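PDB 1KTG: Bis(5'-nucleosyl)-tetraphosphatase [asymmetrical] from Caenorhabditis elegans, which asymmetrically hydrolyses diadenosine tetraphosphate to AMP and ATP, using divalent metal ions such as magnesium as cofactor. Local coordinates for residues His38-Pro41 with Gly42-Glu45. Numbering follows the deposited sequence.
With PO4 (phosphate ion), chain C.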
ATOM      1  N   HIS A  38      -7.727  -6.065   6.326  1.00  5.91           N
ATOM      2  CA  HIS A  38      -7.708  -7.373   6.942  1.00  6.37           C
ATOM      3  C   HIS A  38      -8.020  -8.457   5.935  1.00  6.15           C
ATOM      4  O   HIS A  38      -8.799  -8.255   4.991  1.00  6.32           O
ATOM      5  CB  HIS A  38      -8.727  -7.444   8.080  1.00  6.72           C
ATOM      6  CG  HIS A  38      -8.385  -6.582   9.252  1.00  8.31           C
ATOM      7  ND1 HIS A  38      -7.315  -6.843  10.082  1.00 11.43           N
ATOM      8  CD2 HIS A  38      -8.981  -5.473   9.746  1.00 10.02           C
ATOM      9  CE1 HIS A  38      -7.263  -5.925  11.032  1.00 10.97           C
ATOM     10  NE2 HIS A  38      -8.271  -5.089  10.859  1.00 11.42           N
ATOM     11  N   VAL A  39      -7.413  -9.617   6.154  1.00  5.90           N
ATOM     12  CA  VAL A  39      -7.731 -10.799   5.388  1.00  6.17           C
ATOM     13  C   VAL A  39      -9.136 -11.219   5.834  1.00  6.53           C
ATOM     14  O   VAL A  39      -9.382 -11.413   7.029  1.00  6.26           O
ATOM     15  CB  VAL A  39      -6.693 -11.912   5.621  1.00  6.12           C
ATOM     16  CG1 VAL A  39      -7.060 -13.183   4.877  1.00  6.20           C
ATOM     17  CG2 VAL A  39      -5.328 -11.444   5.164  1.00  6.27           C
ATOM     18  N   ASP A  40     -10.059 -11.311   4.882  1.00  6.58           N
ATOM     19  CA  ASP A  40     -11.448 -11.648   5.186  1.00  7.52           C
ATOM     20  C   ASP A  40     -11.641 -13.171   5.077  1.00  7.87           C
ATOM     21  O   ASP A  40     -10.789 -13.871   4.541  1.00  7.60           O
ATOM     22  CB  ASP A  40     -12.403 -10.886   4.249  1.00  7.43           C
ATOM     23  CG  ASP A  40     -12.648  -9.424   4.683  1.00  8.71           C
ATOM     24  OD1 ASP A  40     -12.261  -9.030   5.803  1.00  8.27           O
ATOM     25  OD2 ASP A  40     -13.252  -8.592   3.963  1.00  8.54           O
ATOM     26  N   PRO A  41     -12.744 -13.697   5.599  1.00  8.26           N
ATOM     27  CA  PRO A  41     -12.966 -15.147   5.572  1.00  8.49           C
ATOM     28  C   PRO A  41     -12.823 -15.756   4.181  1.00  8.10           C
ATOM     29  O   PRO A  41     -13.308 -15.196   3.189  1.00  8.11           O
ATOM     30  CB  PRO A  41     -14.403 -15.294   6.071  1.00  8.55           C
ATOM     31  CG  PRO A  41     -14.665 -14.071   6.862  1.00  8.89           C
ATOM     32  CD  PRO A  41     -13.852 -12.978   6.250  1.00  8.64           C
ATOM     33  N   GLY A  42     -12.135 -16.887   4.116  1.00  7.93           N
ATOM     34  CA  GLY A  42     -11.919 -17.577   2.858  1.00  7.76           C
ATOM     35  C   GLY A  42     -10.732 -17.063   2.057  1.00  7.30           C
ATOM     36  O   GLY A  42     -10.324 -17.705   1.096  1.00  7.37           O
ATOM     37  N   GLU A  43     -10.158 -15.927   2.444  1.00  7.06           N
ATOM     38  CA  GLU A  43      -9.077 -15.330   1.663  1.00  6.47           C
ATOM     39  C   GLU A  43      -7.690 -15.657   2.191  1.00  6.23           C
ATOM     40  O   GLU A  43      -7.527 -16.036   3.343  1.00  6.08           O
ATOM     41  CB  GLU A  43      -9.192 -13.800   1.646  1.00  6.42           C
ATOM     42  CG  GLU A  43     -10.450 -13.250   0.995  1.00  7.25           C
ATOM     43  CD  GLU A  43     -10.457 -11.734   0.934  1.00  8.89           C
ATOM     44  OE1 GLU A  43      -9.823 -11.096   1.805  1.00  9.80           O
ATOM     45  OE2 GLU A  43     -11.087 -11.184   0.011  1.00  8.92           O
ATOM     46  N   ASP A  44      -6.696 -15.509   1.326  1.00  6.03           N
ATOM     47  CA  ASP A  44      -5.302 -15.491   1.768  1.00  6.20           C
ATOM     48  C   ASP A  44      -4.854 -14.041   1.608  1.00  5.75           C
ATOM     49  O   ASP A  44      -5.647 -13.193   1.199  1.00  4.88           O
ATOM     50  CB  ASP A  44      -4.403 -16.435   0.985  1.00  6.32           C
ATOM     51  CG  ASP A  44      -4.361 -16.137  -0.486  1.00  7.35           C
ATOM     52  OD1 ASP A  44      -3.734 -16.949  -1.203  1.00  7.97           O
ATOM     53  OD2 ASP A  44      -4.927 -15.158  -1.018  1.00  6.53           O
ATOM     54  N   GLU A  45      -3.598 -13.765   1.928  1.00  5.63           N
ATOM     55  CA  GLU A  45      -3.087 -12.398   1.885  1.00  5.94           C
ATOM     56  C   GLU A  45      -3.162 -11.786   0.489  1.00  5.83           C
ATOM     57  O   GLU A  45      -3.488 -10.612   0.329  1.00  5.46           O
ATOM     58  CB  GLU A  45      -1.657 -12.371   2.411  1.00  6.17           C
ATOM     59  CG  GLU A  45      -1.611 -12.567   3.920  1.00  7.46           C
ATOM     60  CD  GLU A  45      -0.293 -13.086   4.444  1.00 10.19           C
ATOM     61  OE1 GLU A  45       0.122 -14.196   4.033  1.00  9.36           O
ATOM     62  OE2 GLU A  45       0.305 -12.405   5.310  1.00  8.91           O
TER
HETATM   63  P   PO4 C 402      -9.537  -2.628   6.652  1.00 10.63           P
HETATM   64  O1  PO4 C 402      -9.141  -1.861   5.405  1.00 10.62           O
HETATM   65  O2  PO4 C 402     -10.825  -2.036   7.214  1.00 11.89           O
HETATM   66  O3  PO4 C 402      -9.755  -4.080   6.308  1.00 10.69           O
HETATM   67  O4  PO4 C 402      -8.413  -2.457   7.666  1.00 11.41           O
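Glu-43 sets CG anti to its own carbonyl carbon (chi1 -63°) and continues extended through chi2, which carries the carboxylate back to the backbone of Asp-40. There Glu-43 OE1 accepts from Asp-40 N at 3.1 Å, the donor standing 39° out of the carboxylate plane although the N-H points nearly straight at the oxygen. A second bond runs between the same residues in the reverse sense, Glu-43 N to Asp-40 O at 3.0 Å, and closes a type II beta turn. Its third residue, Gly-42, has a backbone conformation in which a CB would clash with Pro-41 O. The turn belongs to the first loop of the loop-helix-loop Nudix box, between strand 32-38 and helix 45-57, where Asp-44 is the N-cap and its OD2 accepts from Gln-47 N. Val-39 has CG1 anti to N (chi1 177°), placing Val-39 CG1 3.3 Å from Glu-43 O. Val-39 CG2 lies 4.1 Å from Glu-45 CG. Glu-43 OE2 forms a salt bridge with Arg-51 of the helix; an alanine here would probably leave Asp-40 N and the Arg-51 guanidinium without this carboxylate partner. At the strand end, His-38 N donates to phosphate O3 at 2.8 Å.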